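165aa long hypothetical protein (Pyrococcus horikoshii, PDB 2DC4) is of unknown function but, as a dimeric CYTH-domain protein, probably acts on organic phosphates or nucleotides within its antiparallel beta barrel. Local coordinates at residues L44-I49 against E85-L90. Sequence-based numbering, arbitrary orientation.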
ATOM      1  N   LEU A  44       2.625  -7.662 -10.196  1.00 20.43           N
ATOM      2  CA  LEU A  44       2.095  -6.718  -9.216  1.00 19.23           C
ATOM      3  C   LEU A  44       0.590  -6.895  -9.149  1.00 19.23           C
ATOM      4  O   LEU A  44      -0.092  -6.883 -10.174  1.00 20.34           O
ATOM      5  CB  LEU A  44       2.407  -5.268  -9.608  1.00 19.58           C
ATOM      6  CG  LEU A  44       1.845  -4.180  -8.676  1.00 19.45           C
ATOM      7  CD1 LEU A  44       2.428  -4.336  -7.278  1.00 21.69           C
ATOM      8  CD2 LEU A  44       2.176  -2.809  -9.240  1.00 21.25           C
ATOM      9  N   ARG A  45       0.061  -7.057  -7.944  1.00 18.38           N
ATOM     10  CA  ARG A  45      -1.377  -7.213  -7.818  1.00 17.60           C
ATOM     11  C   ARG A  45      -1.882  -6.693  -6.491  1.00 17.83           C
ATOM     12  O   ARG A  45      -1.129  -6.561  -5.523  1.00 18.40           O
ATOM     13  CB  ARG A  45      -1.773  -8.688  -7.936  1.00 19.01           C
ATOM     14  CG  ARG A  45      -1.384  -9.491  -6.715  1.00 23.14           C
ATOM     15  CD  ARG A  45      -1.707 -10.973  -6.821  1.00 23.67           C
ATOM     16  NE  ARG A  45      -1.269 -11.658  -5.608  1.00 26.57           N
ATOM     17  CZ  ARG A  45      -0.681 -12.848  -5.591  1.00 26.65           C
ATOM     18  NH1 ARG A  45      -0.456 -13.496  -6.725  1.00 28.17           N
ATOM     19  NH2 ARG A  45      -0.303 -13.381  -4.435  1.00 29.84           N
ATOM     20  N   VAL A  46      -3.170  -6.383  -6.469  1.00 16.17           N
ATOM     21  CA  VAL A  46      -3.845  -5.943  -5.264  1.00 15.51           C
ATOM     22  C   VAL A  46      -4.859  -7.046  -5.006  1.00 15.87           C
ATOM     23  O   VAL A  46      -5.715  -7.323  -5.849  1.00 16.15           O
ATOM     24  CB  VAL A  46      -4.598  -4.619  -5.459  1.00 15.22           C
ATOM     25  CG1 VAL A  46      -5.456  -4.335  -4.233  1.00 13.71           C
ATOM     26  CG2 VAL A  46      -3.611  -3.489  -5.700  1.00 14.72           C
ATOM     27  N   ARG A  47      -4.749  -7.686  -3.851  1.00 13.51           N
ATOM     28  CA  ARG A  47      -5.656  -8.772  -3.495  1.00 15.16           C
ATOM     29  C   ARG A  47      -6.668  -8.401  -2.423  1.00 15.44           C
ATOM     30  O   ARG A  47      -6.340  -7.728  -1.447  1.00 16.56           O
ATOM     31  CB  ARG A  47      -4.857  -9.984  -3.003  1.00 17.52           C
ATOM     32  CG  ARG A  47      -5.712 -11.041  -2.300  1.00 17.87           C
ATOM     33  CD  ARG A  47      -4.925 -12.325  -2.035  1.00 20.24           C
ATOM     34  NE  ARG A  47      -4.512 -12.965  -3.281  1.00 21.20           N
ATOM     35  CZ  ARG A  47      -3.638 -13.965  -3.358  1.00 22.38           C
ATOM     36  NH1 ARG A  47      -3.075 -14.446  -2.259  1.00 22.80           N
ATOM     37  NH2 ARG A  47      -3.324 -14.481  -4.538  1.00 23.42           N
ATOM     38  N   LYS A  48      -7.904  -8.845  -2.639  1.00 15.73           N
ATOM     39  CA  LYS A  48      -8.996  -8.661  -1.693  1.00 16.93           C
ATOM     40  C   LYS A  48      -9.486 -10.056  -1.307  1.00 19.13           C
ATOM     41  O   LYS A  48      -9.749 -10.887  -2.177  1.00 19.93           O
ATOM     42  CB  LYS A  48     -10.155  -7.893  -2.335  1.00 20.62           C
ATOM     43  CG  LYS A  48      -9.883  -6.426  -2.550  1.00 23.79           C
ATOM     44  CD  LYS A  48     -11.054  -5.724  -3.225  1.00 30.22           C
ATOM     45  CE  LYS A  48     -11.165  -6.085  -4.703  1.00 32.00           C
ATOM     46  NZ  LYS A  48     -12.231  -5.304  -5.394  1.00 38.62           N
ATOM     47  N   ILE A  49      -9.573 -10.324  -0.009  1.00 17.60           N
ATOM     48  CA  ILE A  49     -10.078 -11.605   0.462  1.00 18.24           C
ATOM     49  C   ILE A  49     -11.437 -11.207   1.003  1.00 19.64           C
ATOM     50  O   ILE A  49     -11.564 -10.710   2.114  1.00 19.44           O
ATOM     51  CB  ILE A  49      -9.215 -12.189   1.575  1.00 19.46           C
ATOM     52  CG1 ILE A  49      -7.750 -12.214   1.124  1.00 21.32           C
ATOM     53  CG2 ILE A  49      -9.676 -13.618   1.888  1.00 18.37           C
ATOM     54  CD1 ILE A  49      -6.794 -12.799   2.150  1.00 25.30           C
ATOM     55  N   GLU A  85      -6.643   2.249  -7.367  1.00 18.14           N
ATOM     56  CA  GLU A  85      -6.691   3.590  -7.944  1.00 19.61           C
ATOM     57  C   GLU A  85      -5.276   4.161  -8.035  1.00 18.88           C
ATOM     58  O   GLU A  85      -4.893   4.750  -9.047  1.00 21.17           O
ATOM     59  CB  GLU A  85      -7.556   4.512  -7.081  1.00 20.21           C
ATOM     60  CG  GLU A  85      -7.712   5.908  -7.660  1.00 24.59           C
ATOM     61  CD  GLU A  85      -8.376   6.865  -6.704  1.00 28.61           C
ATOM     62  OE1 GLU A  85      -9.332   6.459  -6.010  1.00 28.97           O
ATOM     63  OE2 GLU A  85      -7.947   8.037  -6.655  1.00 31.68           O
ATOM     64  N   LEU A  86      -4.501   3.987  -6.970  1.00 18.15           N
ATOM     65  CA  LEU A  86      -3.131   4.480  -6.938  1.00 18.59           C
ATOM     66  C   LEU A  86      -2.275   3.973  -8.093  1.00 18.99           C
ATOM     67  O   LEU A  86      -1.622   4.757  -8.776  1.00 20.05           O
ATOM     68  CB  LEU A  86      -2.457   4.090  -5.620  1.00 19.23           C
ATOM     69  CG  LEU A  86      -0.958   4.388  -5.521  1.00 20.76           C
ATOM     70  CD1 LEU A  86      -0.741   5.891  -5.519  1.00 21.27           C
ATOM     71  CD2 LEU A  86      -0.392   3.775  -4.245  1.00 21.29           C
ATOM     72  N   PHE A  87      -2.262   2.663  -8.316  1.00 18.14           N
ATOM     73  CA  PHE A  87      -1.437   2.143  -9.395  1.00 18.45           C
ATOM     74  C   PHE A  87      -1.893   2.630 -10.762  1.00 19.26           C
ATOM     75  O   PHE A  87      -1.070   2.858 -11.647  1.00 21.19           O
ATOM     76  CB  PHE A  87      -1.370   0.617  -9.311  1.00 17.88           C
ATOM     77  CG  PHE A  87      -0.596   0.135  -8.120  1.00 17.65           C
ATOM     78  CD1 PHE A  87       0.707   0.579  -7.910  1.00 18.90           C
ATOM     79  CD2 PHE A  87      -1.173  -0.723  -7.180  1.00 19.28           C
ATOM     80  CE1 PHE A  87       1.426   0.185  -6.789  1.00 18.34           C
ATOM     81  CE2 PHE A  87      -0.458  -1.124  -6.053  1.00 21.33           C
ATOM     82  CZ  PHE A  87       0.843  -0.667  -5.859  1.00 19.65           C
ATOM     83  N   LYS A  88      -3.196   2.817 -10.928  1.00 21.19           N
ATOM     84  CA  LYS A  88      -3.700   3.331 -12.195  1.00 23.31           C
ATOM     85  C   LYS A  88      -3.212   4.768 -12.366  1.00 25.21           C
ATOM     86  O   LYS A  88      -2.768   5.152 -13.446  1.00 25.97           O
ATOM     87  CB  LYS A  88      -5.226   3.314 -12.227  1.00 25.05           C
ATOM     88  CG  LYS A  88      -5.845   1.934 -12.356  1.00 25.37           C
ATOM     89  CD  LYS A  88      -7.360   2.046 -12.370  1.00 25.62           C
ATOM     90  CE  LYS A  88      -8.030   0.698 -12.506  1.00 28.42           C
ATOM     91  NZ  LYS A  88      -9.513   0.844 -12.431  1.00 29.13           N
ATOM     92  N   ARG A  89      -3.293   5.561 -11.302  1.00 25.20           N
ATOM     93  CA  ARG A  89      -2.852   6.953 -11.380  1.00 27.48           C
ATOM     94  C   ARG A  89      -1.344   7.086 -11.556  1.00 27.37           C
ATOM     95  O   ARG A  89      -0.858   8.121 -12.014  1.00 28.16           O
ATOM     96  CB  ARG A  89      -3.318   7.734 -10.150  1.00 27.42           C
ATOM     97  CG  ARG A  89      -4.827   7.956 -10.138  1.00 29.27           C
ATOM     98  CD  ARG A  89      -5.271   8.932  -9.059  1.00 30.47           C
ATOM     99  NE  ARG A  89      -6.722   9.106  -9.057  1.00 31.78           N
ATOM    100  CZ  ARG A  89      -7.407   9.695 -10.033  1.00 34.61           C
ATOM    101  NH1 ARG A  89      -6.780  10.176 -11.098  1.00 36.88           N
ATOM    102  NH2 ARG A  89      -8.727   9.797  -9.948  1.00 36.23           N
ATOM    103  N   LEU A  90      -0.606   6.037 -11.204  1.00 26.93           N
ATOM    104  CA  LEU A  90       0.842   6.047 -11.352  1.00 25.74           C
ATOM    105  C   LEU A  90       1.233   5.629 -12.768  1.00 26.79           C
ATOM    106  O   LEU A  90       2.412   5.608 -13.112  1.00 28.12           O
ATOM    107  CB  LEU A  90       1.499   5.115 -10.326  1.00 25.91           C
ATOM    108  CG  LEU A  90       1.428   5.585  -8.870  1.00 24.61           C
ATOM    109  CD1 LEU A  90       2.059   4.553  -7.950  1.00 25.51           C
ATOM    110  CD2 LEU A  90       2.147   6.926  -8.743  1.00 28.01           C
TER
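Phe87 meets segment 44-49 of strand 42-49 through two aliphatic side chains that use different parts of its ring. Over one face lies Leu44, whose CD2 methyl stands 4.0 Å from the centroid of the Phe87 ring and 13° off its normal, a CH-pi contact displaced toward the rim on the side of CD1 and CE1. Val46 comes instead to the edge, near the ring plane, its CG2 lying 4.0 Å from Phe87 CE2. With CG anti to the carbonyl carbon (chi1 -69°), the Phe87 ring projects from the helix toward the strand, turning a face to Leu44 and an edge to Val46. No hydrogen bond crosses between the segments, and this apolar contact illustrates how one aromatic ring can join a helix to a strand, here alongside Val46 packing on Ala83 and Ile84. Replacing Phe87 with an alanine would probably strip the ring from over Leu44 CD2 and from beside Val46 CG2, opening a gap between helix and strand. Where the helix meets the second subunit, Arg89 NE donates a nearly straight bond to Glu85 OE2 (2.9 Å, 171°), part of a salt bridge linking residues one helical turn apart; the same carboxylate oxygen is hydrogen-bonded to Tyr71 of the second subunit. Phe36 and Ile57, on strands 24-36 and 54-62 that flank strand 42-49 in the barrel, also touch Phe87, so helix 80-89 packs against neighbouring barrel strands while reaching the dimer partner.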